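Local coordinates for protein SaTIE-TED (Staphylococcus aureus, PDB 6FX6) that is of unknown function but, as a thioester domain from an LPXTG-anchored surface protein, probably helps the bacterium attach covalently to host surfaces, at residues 6-11 with 36-41; 197-202 with 228-233. All blocks are in the same frame, centred on the assembly; numbering follows the deposited sequence.

Both contacts pair antiparallel strands, in different sheets on opposite sides of the chain's centre; their centres are 33 Å apart and their nearest atoms about 21 Å. Contact 1 joins strands 5-13 and 30-40 of the large antiparallel sheet, whose paired segments run at 142° to each other. Contact 2 joins strands 195-201 and 231-238, the two inner strands of a four-stranded mixed sheet, at 164°, nearer to straight antiparallel. Contact 1 is the more open, with Lys7, Asp9, Lys11 and Asn41 exposed; half of contact 2 is buried and the rest only partly exposed. Lysines and a tyrosine line 6-11 with 36-41, whereas a histidine-carboxylate bond and buried charges mark 197-202 with 228-233.

Contact 1. Residues 6-11 with 36-41; sequences QKLDVK and AKFYVN
Asp9 and Tyr39 form a hydrogen-bonded pair: Asp9 N gives to Tyr39 O at 2.9 Å, and Tyr39 N returns a nearly straight bond (177°) to Asp9 O, approaching from above that carbonyl's plane. Two more bonds join Lys11 and Lys37. Between them, Val10 CA lies 3.4 Å from Lys37 O in a CA-H...O contact. On the buried face Leu8 reaches Phe38, CD1 to CD1 3.7 Å, because its CG stands opposite the backbone N (chi1 179°), and the same methyl touches Val40 CG2. Further along, Val10 CG2 lies 3.7 Å from Ala36 CB. On the other face the Lys11 chain, bent at chi3 (-89°), packs CE against Tyr39 OH at 3.1 Å. The hydrogen bond to that hydroxyl comes from Lys37 NZ (3.0 Å), an amine also hydrogen-bonded to Tyr86 OH, its stronger partner. Where the strands part, a water ties Lys7 O and Asp9 OD2 to Asn41 N, accepting from the amide at 2.7 Å. Outward, Phe38 also packs on Ala45 and Cys47 of strand 43-47, while Tyr97 OH bonds Phe38 N. The pairing is an antiparallel ladder with one apolar and one polar face, within the large sheet of the thioester domain.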
ATOM      1  N   GLN A   6     -15.331  16.036  -2.686  1.00 59.22           N
ATOM      2  CA  GLN A   6     -15.760  14.934  -1.815  1.00 56.30           C
ATOM      3  C   GLN A   6     -15.918  15.379  -0.360  1.00 54.59           C
ATOM      4  O   GLN A   6     -15.102  16.146   0.160  1.00 49.44           O
ATOM      5  CB  GLN A   6     -14.760  13.772  -1.879  1.00 51.77           C
ATOM      6  CG  GLN A   6     -14.541  13.167  -3.263  1.00 52.17           C
ATOM      7  CD  GLN A   6     -15.773  12.494  -3.851  1.00 52.74           C
ATOM      8  OE1 GLN A   6     -16.692  12.103  -3.133  1.00 53.67           O
ATOM      9  NE2 GLN A   6     -15.789  12.352  -5.168  1.00 53.47           N
ATOM     10  N   LYS A   7     -16.966  14.872   0.285  1.00 54.61           N
ATOM     11  CA  LYS A   7     -17.245  15.148   1.690  1.00 53.49           C
ATOM     12  C   LYS A   7     -16.392  14.227   2.562  1.00 45.64           C
ATOM     13  O   LYS A   7     -16.273  13.038   2.270  1.00 45.02           O
ATOM     14  CB  LYS A   7     -18.731  14.918   1.975  1.00 60.08           C
ATOM     15  CG  LYS A   7     -19.259  15.626   3.215  1.00 67.89           C
ATOM     16  CD  LYS A   7     -20.779  15.537   3.313  1.00 75.75           C
ATOM     17  CE  LYS A   7     -21.474  16.529   2.388  1.00 81.89           C
ATOM     18  NZ  LYS A   7     -22.938  16.277   2.293  1.00 88.90           N
ATOM     19  N   LEU A   8     -15.794  14.776   3.617  1.00 42.27           N
ATOM     20  CA  LEU A   8     -15.041  13.971   4.586  1.00 40.14           C
ATOM     21  C   LEU A   8     -16.010  13.367   5.597  1.00 41.27           C
ATOM     22  O   LEU A   8     -16.688  14.101   6.326  1.00 43.63           O
ATOM     23  CB  LEU A   8     -13.989  14.816   5.312  1.00 38.48           C
ATOM     24  CG  LEU A   8     -13.118  14.132   6.373  1.00 34.93           C
ATOM     25  CD1 LEU A   8     -12.362  12.959   5.778  1.00 33.78           C
ATOM     26  CD2 LEU A   8     -12.154  15.130   6.990  1.00 34.96           C
ATOM     27  N   ASP A   9     -16.077  12.038   5.617  1.00 38.43           N
ATOM     28  CA  ASP A   9     -16.866  11.294   6.594  1.00 41.16           C
ATOM     29  C   ASP A   9     -15.941  10.708   7.654  1.00 35.75           C
ATOM     30  O   ASP A   9     -14.724  10.655   7.473  1.00 32.12           O
ATOM     31  CB  ASP A   9     -17.655  10.169   5.916  1.00 44.78           C
ATOM     32  CG  ASP A   9     -18.627  10.680   4.857  1.00 51.01           C
ATOM     33  OD1 ASP A   9     -19.205  11.776   5.028  1.00 57.16           O
ATOM     34  OD2 ASP A   9     -18.826   9.970   3.852  1.00 52.72           O
ATOM     35  N   VAL A  10     -16.536  10.267   8.755  1.00 34.81           N
ATOM     36  CA  VAL A  10     -15.786   9.766   9.897  1.00 32.92           C
ATOM     37  C   VAL A  10     -16.572   8.679  10.620  1.00 34.29           C
ATOM     38  O   VAL A  10     -17.797   8.661  10.571  1.00 33.29           O
ATOM     39  CB  VAL A  10     -15.459  10.913  10.889  1.00 31.40           C
ATOM     40  CG1 VAL A  10     -16.720  11.467  11.544  1.00 32.25           C
ATOM     41  CG2 VAL A  10     -14.462  10.460  11.951  1.00 29.43           C
ATOM     42  N   LYS A  11     -15.844   7.771  11.265  1.00 35.32           N
ATOM     43  CA  LYS A  11     -16.388   6.916  12.310  1.00 37.87           C
ATOM     44  C   LYS A  11     -15.504   7.106  13.532  1.00 36.46           C
ATOM     45  O   LYS A  11     -14.284   6.970  13.449  1.00 33.95           O
ATOM     46  CB  LYS A  11     -16.445   5.456  11.859  1.00 43.48           C
ATOM     47  CG  LYS A  11     -17.502   5.231  10.782  1.00 51.80           C
ATOM     48  CD  LYS A  11     -17.998   3.792  10.695  1.00 59.02           C
ATOM     49  CE  LYS A  11     -17.153   2.946   9.757  1.00 62.72           C
ATOM     50  NZ  LYS A  11     -17.768   1.614   9.508  1.00 68.11           N
ATOM     51  N   ALA A  36     -10.400   9.627  15.038  1.00 32.64           N
ATOM     52  CA  ALA A  36     -11.196   9.755  13.821  1.00 32.87           C
ATOM     53  C   ALA A  36     -10.710   8.720  12.818  1.00 30.22           C
ATOM     54  O   ALA A  36      -9.544   8.743  12.415  1.00 28.36           O
ATOM     55  CB  ALA A  36     -11.060  11.154  13.240  1.00 31.41           C
ATOM     56  N   LYS A  37     -11.592   7.794  12.451  1.00 27.38           N
ATOM     57  CA  LYS A  37     -11.341   6.897  11.333  1.00 26.48           C
ATOM     58  C   LYS A  37     -11.986   7.535  10.116  1.00 25.25           C
ATOM     59  O   LYS A  37     -13.213   7.515   9.970  1.00 24.26           O
ATOM     60  CB  LYS A  37     -11.920   5.509  11.601  1.00 28.27           C
ATOM     61  CG  LYS A  37     -11.518   4.462  10.578  1.00 29.47           C
ATOM     62  CD  LYS A  37     -12.263   3.162  10.818  1.00 33.19           C
ATOM     63  CE  LYS A  37     -11.785   2.068   9.880  1.00 36.35           C
ATOM     64  NZ  LYS A  37     -12.606   0.839  10.022  1.00 40.16           N
ATOM     65  N   PHE A  38     -11.153   8.099   9.246  1.00 24.21           N
ATOM     66  CA  PHE A  38     -11.628   8.886   8.109  1.00 26.81           C
ATOM     67  C   PHE A  38     -12.051   8.022   6.927  1.00 26.50           C
ATOM     68  O   PHE A  38     -11.390   7.034   6.595  1.00 27.34           O
ATOM     69  CB  PHE A  38     -10.541   9.857   7.637  1.00 28.35           C
ATOM     70  CG  PHE A  38     -10.116  10.859   8.680  1.00 29.15           C
ATOM     71  CD1 PHE A  38     -10.960  11.904   9.046  1.00 30.04           C
ATOM     72  CD2 PHE A  38      -8.856  10.772   9.280  1.00 28.26           C
ATOM     73  CE1 PHE A  38     -10.562  12.840   9.997  1.00 33.65           C
ATOM     74  CE2 PHE A  38      -8.455  11.701  10.234  1.00 30.08           C
ATOM     75  CZ  PHE A  38      -9.308  12.736  10.595  1.00 32.63           C
ATOM     76  N   TYR A  39     -13.151   8.420   6.293  1.00 27.04           N
ATOM     77  CA  TYR A  39     -13.601   7.853   5.026  1.00 29.04           C
ATOM     78  C   TYR A  39     -13.805   8.985   4.029  1.00 30.41           C
ATOM     79  O   TYR A  39     -14.290  10.045   4.401  1.00 30.79           O
ATOM     80  CB  TYR A  39     -14.924   7.099   5.202  1.00 32.69           C
ATOM     81  CG  TYR A  39     -14.808   5.815   5.993  1.00 33.80           C
ATOM     82  CD1 TYR A  39     -14.698   5.838   7.382  1.00 33.01           C
ATOM     83  CD2 TYR A  39     -14.827   4.571   5.354  1.00 37.99           C
ATOM     84  CE1 TYR A  39     -14.594   4.667   8.112  1.00 35.29           C
ATOM     85  CE2 TYR A  39     -14.732   3.389   6.080  1.00 39.75           C
ATOM     86  CZ  TYR A  39     -14.612   3.443   7.457  1.00 39.40           C
ATOM     87  OH  TYR A  39     -14.508   2.283   8.184  1.00 41.24           O
ATOM     88  N   VAL A  40     -13.428   8.756   2.770  1.00 31.26           N
ATOM     89  CA  VAL A  40     -13.732   9.676   1.674  1.00 33.31           C
ATOM     90  C   VAL A  40     -14.306   8.851   0.538  1.00 33.85           C
ATOM     91  O   VAL A  40     -13.617   7.983  -0.013  1.00 31.17           O
ATOM     92  CB  VAL A  40     -12.486  10.447   1.175  1.00 34.51           C
ATOM     93  CG1 VAL A  40     -12.872  11.444   0.086  1.00 36.43           C
ATOM     94  CG2 VAL A  40     -11.789  11.157   2.333  1.00 36.46           C
ATOM     95  N   ASN A  41     -15.572   9.113   0.218  1.00 35.18           N
ATOM     96  CA  ASN A  41     -16.324   8.396  -0.821  1.00 40.27           C
ATOM     97  C   ASN A  41     -16.234   6.866  -0.690  1.00 38.85           C
ATOM     98  O   ASN A  41     -16.017   6.156  -1.670  1.00 41.09           O
ATOM     99  CB  ASN A  41     -15.893   8.872  -2.219  1.00 41.65           C
ATOM    100  CG  ASN A  41     -16.991   8.719  -3.261  1.00 44.76           C
ATOM    101  OD1 ASN A  41     -16.747   8.242  -4.363  1.00 45.55           O
ATOM    102  ND2 ASN A  41     -18.207   9.135  -2.919  1.00 47.34           N
TER
HETATM  103  O   HOH W   1     -17.355  10.728   1.522  1.00 51.23           O

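Contact 2. Residues 197-202 with 228-233; sequences TIHLDR and PLDSWL
Asp230 OD2 accepts a hydrogen bond from His199 ND1 at 2.8 Å, with an N-H...O angle of 159°. The oxygen lies at the ring edge, in the imidazole plane, but the donor meets it on the syn side, 34° out of the carboxylate plane. Asp230 CG sits between the backbone N and carbonyl carbon (chi1 62°), which sets the carboxylate beside the histidine. The neighbouring Asp201 runs alongside, its OD1 3.2 Å from Asp230 CB, and its salt bridge to Arg170 probably eases the proximity of the two carboxylates. Thr197 CG2 lies over one face of the His199 ring, toward its rim, and also approaches Trp232 CE3 at 4.1 Å. His142 meets the tryptophan ring edge-to-face.

Behind these side chains the backbones form a short antiparallel ladder. Ile198 and Leu233 exchange two bonds, as do Leu200 and Ser231, where Leu200 N to Ser231 O is 2.8 Å and the return bond is clearly more bent. Ile198, Leu200 and Leu233 share the other, buried face, with Ile169 against both Ile198 and Leu200. Beyond the ladder, a water accepts from Arg202 NE at 2.9 Å and donates to Leu229 O at 2.7 Å; Arg202 NH2 turns to Gln137 O, and Ser231 OG is bonded to Ala139 N.

The bond would be expected to fix the imidazole's rotation, and the Asp230 carboxylate would probably favour a proton on ND1. The His199-Trp232 face thus combines a directed histidine-carboxylate bond with ring packing, while the face of Ile198, Leu200 and Leu233 is mainly apolar, with Ser231 as its polar member.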
ATOM      1  N   THR A 197       5.656 -10.530 -22.098  1.00 31.15           N
ATOM      2  CA  THR A 197       6.030 -10.209 -20.724  1.00 30.38           C
ATOM      3  C   THR A 197       4.936 -10.624 -19.735  1.00 31.70           C
ATOM      4  O   THR A 197       3.781 -10.224 -19.873  1.00 31.88           O
ATOM      5  CB  THR A 197       6.351  -8.713 -20.589  1.00 30.96           C
ATOM      6  OG1 THR A 197       7.477  -8.410 -21.419  1.00 32.50           O
ATOM      7  CG2 THR A 197       6.679  -8.338 -19.152  1.00 30.15           C
ATOM      8  N   ILE A 198       5.335 -11.433 -18.751  1.00 30.43           N
ATOM      9  CA  ILE A 198       4.484 -11.859 -17.647  1.00 29.87           C
ATOM     10  C   ILE A 198       4.791 -10.987 -16.424  1.00 27.33           C
ATOM     11  O   ILE A 198       5.955 -10.826 -16.062  1.00 28.79           O
ATOM     12  CB  ILE A 198       4.732 -13.349 -17.314  1.00 32.57           C
ATOM     13  CG1 ILE A 198       4.329 -14.219 -18.513  1.00 35.70           C
ATOM     14  CG2 ILE A 198       3.962 -13.755 -16.064  1.00 32.92           C
ATOM     15  CD1 ILE A 198       4.671 -15.688 -18.380  1.00 39.93           C
ATOM     16  N   HIS A 199       3.751 -10.436 -15.800  1.00 25.33           N
ATOM     17  CA  HIS A 199       3.892  -9.611 -14.594  1.00 26.22           C
ATOM     18  C   HIS A 199       3.287 -10.317 -13.400  1.00 23.84           C
ATOM     19  O   HIS A 199       2.123 -10.702 -13.446  1.00 25.89           O
ATOM     20  CB  HIS A 199       3.166  -8.269 -14.745  1.00 25.82           C
ATOM     21  CG  HIS A 199       3.544  -7.504 -15.970  1.00 29.50           C
ATOM     22  ND1 HIS A 199       4.552  -6.565 -15.977  1.00 31.19           N
ATOM     23  CD2 HIS A 199       3.027  -7.515 -17.222  1.00 30.75           C
ATOM     24  CE1 HIS A 199       4.650  -6.040 -17.189  1.00 32.10           C
ATOM     25  NE2 HIS A 199       3.736  -6.599 -17.962  1.00 30.01           N
ATOM     26  N   LEU A 200       4.070 -10.453 -12.333  1.00 25.62           N
ATOM     27  CA  LEU A 200       3.627 -11.077 -11.081  1.00 26.96           C
ATOM     28  C   LEU A 200       3.462 -10.000 -10.006  1.00 27.41           C
ATOM     29  O   LEU A 200       4.417  -9.665  -9.313  1.00 24.47           O
ATOM     30  CB  LEU A 200       4.644 -12.129 -10.636  1.00 28.36           C
ATOM     31  CG  LEU A 200       5.089 -13.117 -11.712  1.00 31.06           C
ATOM     32  CD1 LEU A 200       6.064 -14.117 -11.101  1.00 34.70           C
ATOM     33  CD2 LEU A 200       3.901 -13.822 -12.353  1.00 29.33           C
ATOM     34  N   ASP A 201       2.239  -9.477  -9.875  1.00 26.34           N
ATOM     35  CA  ASP A 201       1.964  -8.304  -9.038  1.00 28.81           C
ATOM     36  C   ASP A 201       1.809  -8.642  -7.559  1.00 26.31           C
ATOM     37  O   ASP A 201       1.119  -9.599  -7.201  1.00 30.26           O
ATOM     38  CB  ASP A 201       0.666  -7.612  -9.475  1.00 30.25           C
ATOM     39  CG  ASP A 201       0.682  -7.181 -10.922  1.00 34.39           C
ATOM     40  OD1 ASP A 201       1.755  -6.815 -11.444  1.00 35.03           O
ATOM     41  OD2 ASP A 201      -0.398  -7.201 -11.535  1.00 38.24           O
ATOM     42  N   ARG A 202       2.418  -7.826  -6.707  1.00 25.20           N
ATOM     43  CA  ARG A 202       2.162  -7.875  -5.267  1.00 28.37           C
ATOM     44  C   ARG A 202       0.883  -7.124  -4.873  1.00 28.30           C
ATOM     45  O   ARG A 202       0.256  -7.470  -3.877  1.00 29.48           O
ATOM     46  CB  ARG A 202       3.347  -7.305  -4.488  1.00 28.91           C
ATOM     47  CG  ARG A 202       4.578  -8.189  -4.507  1.00 28.96           C
ATOM     48  CD  ARG A 202       5.776  -7.454  -3.934  1.00 31.01           C
ATOM     49  NE  ARG A 202       6.947  -8.321  -3.821  1.00 34.56           N
ATOM     50  CZ  ARG A 202       7.217  -9.142  -2.801  1.00 36.19           C
ATOM     51  NH1 ARG A 202       6.404  -9.247  -1.743  1.00 35.19           N
ATOM     52  NH2 ARG A 202       8.329  -9.875  -2.837  1.00 38.45           N
ATOM     53  N   PRO A 228       2.198  -1.657  -8.987  1.00 31.16           N
ATOM     54  CA  PRO A 228       1.884  -3.037  -8.594  1.00 29.97           C
ATOM     55  C   PRO A 228       3.054  -3.834  -7.982  1.00 26.28           C
ATOM     56  O   PRO A 228       2.829  -4.934  -7.479  1.00 29.39           O
ATOM     57  CB  PRO A 228       1.404  -3.683  -9.900  1.00 31.28           C
ATOM     58  CG  PRO A 228       1.990  -2.856 -10.983  1.00 34.31           C
ATOM     59  CD  PRO A 228       2.107  -1.464 -10.446  1.00 34.90           C
ATOM     60  N   LEU A 229       4.271  -3.297  -8.039  1.00 26.19           N
ATOM     61  CA  LEU A 229       5.454  -3.920  -7.435  1.00 31.34           C
ATOM     62  C   LEU A 229       5.659  -5.337  -7.971  1.00 30.22           C
ATOM     63  O   LEU A 229       5.812  -6.291  -7.204  1.00 32.21           O
ATOM     64  CB  LEU A 229       5.349  -3.923  -5.903  1.00 30.60           C
ATOM     65  CG  LEU A 229       5.065  -2.580  -5.230  1.00 31.26           C
ATOM     66  CD1 LEU A 229       4.932  -2.785  -3.734  1.00 32.06           C
ATOM     67  CD2 LEU A 229       6.142  -1.548  -5.528  1.00 33.00           C
ATOM     68  N   ASP A 230       5.638  -5.454  -9.296  1.00 28.46           N
ATOM     69  CA  ASP A 230       5.687  -6.756  -9.956  1.00 28.36           C
ATOM     70  C   ASP A 230       7.101  -7.243 -10.200  1.00 27.01           C
ATOM     71  O   ASP A 230       7.981  -6.467 -10.558  1.00 27.75           O
ATOM     72  CB  ASP A 230       4.904  -6.758 -11.276  1.00 28.11           C
ATOM     73  CG  ASP A 230       5.451  -5.793 -12.302  1.00 29.12           C
ATOM     74  OD1 ASP A 230       5.642  -4.612 -11.955  1.00 31.20           O
ATOM     75  OD2 ASP A 230       5.653  -6.195 -13.468  1.00 33.05           O
ATOM     76  N   SER A 231       7.311  -8.537  -9.984  1.00 28.80           N
ATOM     77  CA  SER A 231       8.411  -9.244 -10.620  1.00 29.90           C
ATOM     78  C   SER A 231       7.922  -9.541 -12.025  1.00 28.13           C
ATOM     79  O   SER A 231       6.764  -9.912 -12.194  1.00 31.15           O
ATOM     80  CB  SER A 231       8.742 -10.537  -9.882  1.00 29.82           C
ATOM     81  OG  SER A 231       9.189 -10.252  -8.573  1.00 34.54           O
ATOM     82  N   TRP A 232       8.779  -9.349 -13.028  1.00 28.36           N
ATOM     83  CA  TRP A 232       8.416  -9.655 -14.405  1.00 28.02           C
ATOM     84  C   TRP A 232       9.493 -10.413 -15.163  1.00 29.01           C
ATOM     85  O   TRP A 232      10.693 -10.322 -14.871  1.00 28.12           O
ATOM     86  CB  TRP A 232       7.988  -8.393 -15.176  1.00 28.68           C
ATOM     87  CG  TRP A 232       9.025  -7.316 -15.321  1.00 28.27           C
ATOM     88  CD1 TRP A 232       9.157  -6.205 -14.539  1.00 28.92           C
ATOM     89  CD2 TRP A 232      10.043  -7.217 -16.328  1.00 29.52           C
ATOM     90  NE1 TRP A 232      10.200  -5.432 -14.980  1.00 28.79           N
ATOM     91  CE2 TRP A 232      10.765  -6.028 -16.075  1.00 30.29           C
ATOM     92  CE3 TRP A 232      10.424  -8.022 -17.409  1.00 30.92           C
ATOM     93  CZ2 TRP A 232      11.848  -5.618 -16.870  1.00 33.19           C
ATOM     94  CZ3 TRP A 232      11.510  -7.615 -18.205  1.00 32.71           C
ATOM     95  CH2 TRP A 232      12.202  -6.419 -17.929  1.00 33.49           C
ATOM     96  N   LEU A 233       9.019 -11.143 -16.164  1.00 30.39           N
ATOM     97  CA  LEU A 233       9.827 -12.042 -16.965  1.00 30.05           C
ATOM     98  C   LEU A 233       9.327 -11.957 -18.394  1.00 30.26           C
ATOM     99  O   LEU A 233       8.114 -12.071 -18.635  1.00 30.19           O
ATOM    100  CB  LEU A 233       9.659 -13.456 -16.416  1.00 34.40           C
ATOM    101  CG  LEU A 233      10.272 -14.663 -17.131  1.00 40.06           C
ATOM    102  CD1 LEU A 233      10.645 -15.736 -16.119  1.00 46.23           C
ATOM    103  CD2 LEU A 233       9.329 -15.242 -18.167  1.00 44.86           C
TER
HETATM  104  O   HOH W   2       7.457  -8.385  -6.696  1.00 28.47           O